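Local coordinates for SnoaL-like domain-containing protein (PDB 4GB5) that is of unknown function but carries a SnoaL-like domain of the NTF2 clan, a cone-shaped alpha-beta fold that in relatives houses ligand pockets or active sites, at residues 45-50 with 138-143; 70-75 with 101-106. All blocks are in the same frame, centred on the assembly; numbering follows the deposited sequence.

Interaction 1 (45-50 with 138-143); sequences FESVTG and KLTASY
S47, on the short helix 46-49, reaches across to strand 131-145 and, in the conformer described here, one of two for S47, takes the backbone N-H of A141 on its hydroxyl. CB points at the strand, and OG, anti to the backbone N (chi1 173°), lies 2.9 Å from A141 N in a fairly straight bond of 159°. Beside it a water bridges the backbones, accepting from S47 N and donating to the carbonyl O of L139 at 2.8 Å. The F45 ring presents its edge to L139, CD1 lying 3.8 Å from L139 CB, and the two side chains cross at about a right angle. V48 CG2 lies 3.8 Å from L139 CD2 and 4.0 Å from A141 CB. L139 and A141 point their CB atoms toward the helix, T140 away. The helix following strand 41-44 thus packs on the neighbouring strand of the mixed sheet of this SnoaL-like domain. F45 is its N-cap residue, and its carbonyl O accepts from V48 N and T49 N. Strand 114-128 adds W115 against V48 and Y121 against L139. With A141 N met by a hydroxyl and L139 O by a water, the helix docks with few direct bonds, and most of its side-chain packing is apolar.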
ATOM      1  N   PHE A  45      -5.254  -5.830  20.306  1.00 13.75           N
ATOM      2  CA  PHE A  45      -5.771  -6.501  19.121  1.00 15.48           C
ATOM      3  C   PHE A  45      -7.192  -6.965  19.399  1.00 15.03           C
ATOM      4  O   PHE A  45      -7.722  -7.868  18.769  1.00 16.43           O
ATOM      5  CB  PHE A  45      -4.870  -7.700  18.763  1.00 14.85           C
ATOM      6  CG  PHE A  45      -3.438  -7.298  18.479  1.00 17.47           C
ATOM      7  CD1 PHE A  45      -3.126  -6.542  17.362  1.00 27.67           C
ATOM      8  CD2 PHE A  45      -2.403  -7.673  19.330  1.00 25.73           C
ATOM      9  CE1 PHE A  45      -1.809  -6.148  17.098  1.00 26.46           C
ATOM     10  CE2 PHE A  45      -1.083  -7.269  19.073  1.00 24.80           C
ATOM     11  CZ  PHE A  45      -0.792  -6.513  17.962  1.00 24.68           C
ATOM     12  N   GLU A  46      -7.821  -6.343  20.378  1.00 15.07           N
ATOM     13  CA  GLU A  46      -9.135  -6.800  20.858  1.00 17.33           C
ATOM     14  C   GLU A  46     -10.196  -6.909  19.765  1.00 19.21           C
ATOM     15  O   GLU A  46     -11.003  -7.839  19.764  1.00 19.44           O
ATOM     16  CB  GLU A  46      -9.632  -5.886  21.974  1.00 15.09           C
ATOM     17  CG  GLU A  46     -10.875  -6.436  22.654  1.00 17.52           C
ATOM     18  CD  GLU A  46     -11.265  -5.649  23.897  1.00 28.97           C
ATOM     19  OE1 GLU A  46     -10.833  -4.483  24.055  1.00 28.40           O
ATOM     20  OE2 GLU A  46     -12.022  -6.208  24.725  1.00 39.65           O
ATOM     21  N   SER A  47     -10.168  -5.956  18.835  0.56 17.21           N
ATOM     22  CA  SER A  47     -11.070  -5.924  17.674  0.56 16.12           C
ATOM     23  C   SER A  47     -11.003  -7.197  16.813  0.56 18.69           C
ATOM     24  O   SER A  47     -11.946  -7.522  16.085  0.56 20.75           O
ATOM     25  CB  SER A  47     -10.785  -4.685  16.825  0.56 19.45           C
ATOM     26  OG  SER A  47     -11.532  -4.695  15.616  0.56 17.53           O
ATOM     27  N   VAL A  48      -9.896  -7.920  16.921  1.00 19.96           N
ATOM     28  CA  VAL A  48      -9.717  -9.177  16.221  1.00 20.54           C
ATOM     29  C   VAL A  48      -9.734 -10.365  17.165  1.00 23.83           C
ATOM     30  O   VAL A  48     -10.328 -11.406  16.854  1.00 33.41           O
ATOM     31  CB  VAL A  48      -8.403  -9.217  15.478  1.00 26.62           C
ATOM     32  CG1 VAL A  48      -8.189 -10.617  14.923  1.00 24.86           C
ATOM     33  CG2 VAL A  48      -8.411  -8.209  14.380  1.00 29.89           C
ATOM     34  N   THR A  49      -9.101 -10.250  18.318  1.00 22.58           N
ATOM     35  CA  THR A  49      -9.023 -11.451  19.182  1.00 29.32           C
ATOM     36  C   THR A  49      -9.925 -11.471  20.404  1.00 32.08           C
ATOM     37  O   THR A  49     -10.099 -12.526  21.032  1.00 34.31           O
ATOM     38  CB  THR A  49      -7.613 -11.676  19.698  1.00 30.75           C
ATOM     39  OG1 THR A  49      -7.266 -10.635  20.616  1.00 28.27           O
ATOM     40  CG2 THR A  49      -6.641 -11.736  18.567  1.00 32.00           C
ATOM     41  N   GLY A  50     -10.482 -10.329  20.777  1.00 31.55           N
ATOM     42  CA  GLY A  50     -11.296 -10.262  21.979  1.00 27.61           C
ATOM     43  C   GLY A  50     -10.471 -10.168  23.251  1.00 27.76           C
ATOM     44  O   GLY A  50     -11.022 -10.017  24.344  1.00 37.21           O
ATOM     45  N   LYS A 138      -2.432  -0.583  18.238  1.00 11.62           N
ATOM     46  CA  LYS A 138      -3.841  -0.898  18.335  1.00 11.31           C
ATOM     47  C   LYS A 138      -4.393  -1.139  16.945  1.00 11.37           C
ATOM     48  O   LYS A 138      -4.303  -0.273  16.073  1.00 10.31           O
ATOM     49  CB  LYS A 138      -4.616   0.209  18.995  1.00 11.32           C
ATOM     50  CG  LYS A 138      -6.112  -0.026  19.005  1.00 13.19           C
ATOM     51  CD  LYS A 138      -6.818   1.113  19.709  1.00 15.23           C
ATOM     52  CE  LYS A 138      -8.337   0.980  19.725  1.00 23.86           C
ATOM     53  NZ  LYS A 138      -8.952   2.193  20.401  1.00 29.32           N
ATOM     54  N   LEU A 139      -4.969  -2.322  16.734  1.00 11.03           N
ATOM     55  CA  LEU A 139      -5.507  -2.696  15.486  1.00 11.19           C
ATOM     56  C   LEU A 139      -7.018  -2.735  15.612  1.00 10.32           C
ATOM     57  O   LEU A 139      -7.521  -3.456  16.446  1.00 11.98           O
ATOM     58  CB  LEU A 139      -4.995  -4.080  15.126  1.00 13.02           C
ATOM     59  CG  LEU A 139      -5.663  -4.791  13.958  1.00 16.55           C
ATOM     60  CD1 LEU A 139      -5.408  -3.991  12.700  1.00 16.48           C
ATOM     61  CD2 LEU A 139      -5.203  -6.259  13.816  1.00 18.29           C
ATOM     62  N   THR A 140      -7.709  -1.988  14.763  1.00  9.75           N
ATOM     63  CA  THR A 140      -9.175  -1.990  14.656  1.00  8.92           C
ATOM     64  C   THR A 140      -9.545  -2.572  13.281  1.00 10.61           C
ATOM     65  O   THR A 140      -9.232  -1.985  12.247  1.00 11.40           O
ATOM     66  CB  THR A 140      -9.716  -0.567  14.814  1.00 10.01           C
ATOM     67  OG1 THR A 140      -9.384  -0.027  16.101  1.00 15.29           O
ATOM     68  CG2 THR A 140     -11.253  -0.573  14.709  1.00 13.55           C
ATOM     69  N   ALA A 141     -10.208  -3.723  13.246  1.00 10.97           N
ATOM     70  CA  ALA A 141     -10.583  -4.337  11.985  1.00 11.78           C
ATOM     71  C   ALA A 141     -11.874  -3.747  11.431  1.00 10.73           C
ATOM     72  O   ALA A 141     -12.851  -3.604  12.189  1.00 14.49           O
ATOM     73  CB  ALA A 141     -10.763  -5.825  12.145  1.00 12.37           C
ATOM     74  N   SER A 142     -11.874  -3.389  10.157  1.00  8.25           N
ATOM     75  CA  SER A 142     -13.095  -3.028   9.491  1.00  9.75           C
ATOM     76  C   SER A 142     -13.790  -4.256   8.895  1.00 12.02           C
ATOM     77  O   SER A 142     -15.009  -4.272   8.768  1.00 12.85           O
ATOM     78  CB  SER A 142     -12.781  -1.994   8.420  1.00 13.53           C
ATOM     79  OG  SER A 142     -11.886  -2.555   7.534  1.00 18.25           O
ATOM     80  N   TYR A 143     -13.010  -5.286   8.569  1.00  9.84           N
ATOM     81  CA  TYR A 143     -13.520  -6.467   7.904  1.00 11.56           C
ATOM     82  C   TYR A 143     -12.495  -7.588   8.053  1.00  8.69           C
ATOM     83  O   TYR A 143     -11.292  -7.342   8.116  1.00  9.03           O
ATOM     84  CB  TYR A 143     -13.737  -6.166   6.415  1.00 10.13           C
ATOM     85  CG  TYR A 143     -14.587  -7.163   5.703  1.00 14.17           C
ATOM     86  CD1 TYR A 143     -15.967  -7.130   5.854  1.00 18.73           C
ATOM     87  CD2 TYR A 143     -14.031  -8.093   4.881  1.00 17.60           C
ATOM     88  CE1 TYR A 143     -16.790  -8.038   5.185  1.00 23.90           C
ATOM     89  CE2 TYR A 143     -14.853  -9.039   4.216  1.00 19.63           C
ATOM     90  CZ  TYR A 143     -16.198  -8.993   4.375  1.00 18.55           C
ATOM     91  OH  TYR A 143     -17.019  -9.881   3.707  1.00 24.67           O
TER
HETATM   92  O   HOH W   1      -8.571  -3.542  19.031  1.00 13.92           O

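Interaction 2 (70-75 with 101-106); sequences GAFSAT and HWLPAE
F72 and H101 meet at the open end of the beta hairpin 74-87/90-102, where its two antiparallel strands join the flanking loops. H101 CB sits over one face of the F72 ring, 3.7 Å from the ring centroid and 12° off the normal, a CH-pi contact. The H101 imidazole is oblique to that ring, the planes at 49°, and its ND1 bonds to the carbonyl O of W115. L103 runs alongside F72 in the same direction, bringing CD2 in plane to the ring edge, 3.6 Å from F72 CE1. F72 holds CG anti to its carbonyl carbon (chi1 -56°), which sets the ring with one face under H101 CB and its edge against L103. An alanine here would remove the ring, and would probably leave a gap beside L103 and H101 CB without its aromatic face. T75 packs CG2 against H101 CD2 at 3.7 Å, while its OG1 bonds to D25. On the sheet face shared with A74, the W102 indole stacks on Y143 of the third subunit. Two backbone bonds join the segments: S73 N donates to W102 O in a bent bond, and W102 N donates to A74 O at 3.0 Å, nearly straight. Beyond them, S73 OG lies 3.3 Å from P104 CA.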
ATOM      1  N   GLY A  70       3.822 -18.751  13.331  1.00 20.85           N
ATOM      2  CA  GLY A  70       4.250 -20.088  12.949  1.00 23.33           C
ATOM      3  C   GLY A  70       3.169 -20.955  12.320  1.00 21.80           C
ATOM      4  O   GLY A  70       3.445 -21.979  11.693  1.00 26.09           O
ATOM      5  N   ALA A  71       1.921 -20.539  12.480  1.00 17.51           N
ATOM      6  CA  ALA A  71       0.799 -21.226  11.885  1.00 17.42           C
ATOM      7  C   ALA A  71       0.701 -20.931  10.382  1.00 16.09           C
ATOM      8  O   ALA A  71      -0.015 -21.647   9.685  1.00 21.20           O
ATOM      9  CB  ALA A  71      -0.457 -20.792  12.546  1.00 20.38           C
ATOM     10  N   PHE A  72       1.378 -19.885   9.900  1.00 11.46           N
ATOM     11  CA  PHE A  72       1.207 -19.423   8.514  1.00 10.08           C
ATOM     12  C   PHE A  72       2.380 -19.709   7.626  1.00 12.29           C
ATOM     13  O   PHE A  72       3.536 -19.502   8.006  1.00 15.12           O
ATOM     14  CB  PHE A  72       0.951 -17.915   8.528  1.00 10.23           C
ATOM     15  CG  PHE A  72      -0.228 -17.548   9.379  1.00 12.99           C
ATOM     16  CD1 PHE A  72      -1.454 -18.057   9.087  1.00 12.50           C
ATOM     17  CD2 PHE A  72      -0.113 -16.713  10.473  1.00 20.98           C
ATOM     18  CE1 PHE A  72      -2.561 -17.776   9.850  1.00 18.97           C
ATOM     19  CE2 PHE A  72      -1.262 -16.421  11.264  1.00 17.49           C
ATOM     20  CZ  PHE A  72      -2.453 -16.974  10.958  1.00 16.69           C
ATOM     21  N   SER A  73       2.097 -20.149   6.400  1.00 10.02           N
ATOM     22  CA  SER A  73       3.154 -20.303   5.430  1.00 10.42           C
ATOM     23  C   SER A  73       3.817 -18.979   5.080  1.00 11.10           C
ATOM     24  O   SER A  73       5.051 -18.916   4.800  1.00 14.23           O
ATOM     25  CB  SER A  73       2.595 -20.888   4.161  1.00 14.66           C
ATOM     26  OG  SER A  73       2.183 -22.189   4.417  1.00 21.77           O
ATOM     27  N   ALA A  74       3.003 -17.932   5.019  1.00 10.02           N
ATOM     28  CA  ALA A  74       3.469 -16.609   4.712  1.00 10.30           C
ATOM     29  C   ALA A  74       2.428 -15.625   5.176  1.00  7.77           C
ATOM     30  O   ALA A  74       1.262 -15.980   5.356  1.00  8.64           O
ATOM     31  CB  ALA A  74       3.696 -16.437   3.222  1.00 12.93           C
ATOM     32  N   THR A  75       2.861 -14.393   5.356  1.00  7.23           N
ATOM     33  CA  THR A  75       1.966 -13.286   5.575  1.00  6.89           C
ATOM     34  C   THR A  75       2.423 -12.094   4.754  1.00  7.78           C
ATOM     35  O   THR A  75       3.576 -12.033   4.326  1.00  9.11           O
ATOM     36  CB  THR A  75       1.865 -12.884   7.043  1.00  7.91           C
ATOM     37  OG1 THR A  75       3.155 -12.540   7.541  1.00  8.75           O
ATOM     38  CG2 THR A  75       1.317 -13.995   7.916  1.00  9.09           C
ATOM     39  N   HIS A 101      -2.809 -13.614   5.540  1.00  7.87           N
ATOM     40  CA  HIS A 101      -2.131 -14.704   6.247  1.00 10.60           C
ATOM     41  C   HIS A 101      -2.550 -16.012   5.557  1.00  8.33           C
ATOM     42  O   HIS A 101      -3.756 -16.347   5.513  1.00  9.31           O
ATOM     43  CB  HIS A 101      -2.576 -14.797   7.704  1.00  9.80           C
ATOM     44  CG  HIS A 101      -2.652 -13.494   8.432  1.00 10.08           C
ATOM     45  ND1 HIS A 101      -3.678 -12.591   8.245  1.00  8.24           N
ATOM     46  CD2 HIS A 101      -1.886 -12.980   9.426  1.00 10.06           C
ATOM     47  CE1 HIS A 101      -3.521 -11.558   9.049  1.00 10.13           C
ATOM     48  NE2 HIS A 101      -2.425 -11.757   9.762  1.00 11.36           N
ATOM     49  N   TRP A 102      -1.586 -16.740   5.007  1.00  9.02           N
ATOM     50  CA  TRP A 102      -1.852 -17.983   4.291  1.00  8.91           C
ATOM     51  C   TRP A 102      -1.545 -19.171   5.143  1.00 11.06           C
ATOM     52  O   TRP A 102      -0.442 -19.291   5.669  1.00 11.34           O
ATOM     53  CB  TRP A 102      -1.046 -18.022   3.011  1.00  8.71           C
ATOM     54  CG  TRP A 102      -1.557 -17.067   1.929  1.00  7.99           C
ATOM     55  CD1 TRP A 102      -2.573 -17.309   1.052  1.00 12.44           C
ATOM     56  CD2 TRP A 102      -1.095 -15.752   1.661  1.00  8.90           C
ATOM     57  NE1 TRP A 102      -2.754 -16.213   0.256  1.00 10.05           N
ATOM     58  CE2 TRP A 102      -1.846 -15.256   0.591  1.00 11.66           C
ATOM     59  CE3 TRP A 102      -0.092 -14.947   2.204  1.00  7.26           C
ATOM     60  CZ2 TRP A 102      -1.644 -13.993   0.076  1.00  9.40           C
ATOM     61  CZ3 TRP A 102       0.117 -13.698   1.660  1.00  8.98           C
ATOM     62  CH2 TRP A 102      -0.684 -13.232   0.636  1.00  9.30           C
ATOM     63  N   LEU A 103      -2.517 -20.054   5.257  1.00  9.74           N
ATOM     64  CA  LEU A 103      -2.334 -21.321   5.958  1.00 10.62           C
ATOM     65  C   LEU A 103      -1.712 -22.331   5.020  1.00 11.90           C
ATOM     66  O   LEU A 103      -1.990 -22.340   3.830  1.00 12.95           O
ATOM     67  CB  LEU A 103      -3.670 -21.890   6.437  1.00 11.61           C
ATOM     68  CG  LEU A 103      -4.286 -21.180   7.640  1.00 13.95           C
ATOM     69  CD1 LEU A 103      -3.450 -21.445   8.875  1.00 19.85           C
ATOM     70  CD2 LEU A 103      -4.404 -19.664   7.444  1.00 19.05           C
ATOM     71  N   PRO A 104      -0.894 -23.222   5.566  1.00 11.79           N
ATOM     72  CA  PRO A 104      -0.381 -24.312   4.740  1.00 12.94           C
ATOM     73  C   PRO A 104      -1.501 -25.216   4.280  1.00 13.75           C
ATOM     74  O   PRO A 104      -2.516 -25.376   4.924  1.00 14.14           O
ATOM     75  CB  PRO A 104       0.570 -25.055   5.680  1.00 16.26           C
ATOM     76  CG  PRO A 104       0.078 -24.751   7.034  1.00 21.87           C
ATOM     77  CD  PRO A 104      -0.525 -23.361   6.985  1.00 14.09           C
ATOM     78  N   ALA A 105      -1.284 -25.853   3.143  1.00 14.38           N
ATOM     79  CA  ALA A 105      -2.215 -26.806   2.600  1.00 15.64           C
ATOM     80  C   ALA A 105      -2.570 -27.935   3.560  1.00 16.76           C
ATOM     81  O   ALA A 105      -3.703 -28.446   3.544  1.00 18.80           O
ATOM     82  CB  ALA A 105      -1.650 -27.378   1.272  1.00 16.24           C
ATOM     83  N   GLU A 106      -1.613 -28.344   4.383  1.00 16.78           N
ATOM     84  CA  GLU A 106      -1.821 -29.469   5.313  1.00 17.94           C
ATOM     85  C   GLU A 106      -2.948 -29.093   6.285  1.00 17.87           C
ATOM     86  O   GLU A 106      -3.651 -29.976   6.821  1.00 22.46           O
ATOM     87  CB  GLU A 106      -0.513 -29.781   6.084  1.00 21.75           C
ATOM     88  CG  GLU A 106      -0.650 -30.855   7.196  1.00 32.29           C
ATOM     89  CD  GLU A 106       0.603 -31.001   8.076  1.00 24.10           C
ATOM     90  OE1 GLU A 106       1.583 -30.220   7.911  1.00 23.69           O
ATOM     91  OE2 GLU A 106       0.601 -31.906   8.953  1.00 39.32           O
TER

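Overall arrangement
From the N terminus, the chain passes helix 6-25 and reaches strand 41-44, which leads into the first segment of interaction 1. Helix 58-69 follows and runs into 70-75, where interaction 2 begins. The hairpin of strands 74-87 and 90-102 then returns the chain to 101-106, so interaction 2 closes this smaller loop. Strands 114-128 and 131-145 come next, and at 138-143 interaction 1 closes the larger loop, within which interaction 2 is nested. The centres of the two interactions are about 20 Å apart and their nearest atoms about 7 Å, so they do not touch, yet both reach the same curved mixed sheet: interaction 1 joins helix 46-49 to strand 131-145, interaction 2 the ends of the hairpin.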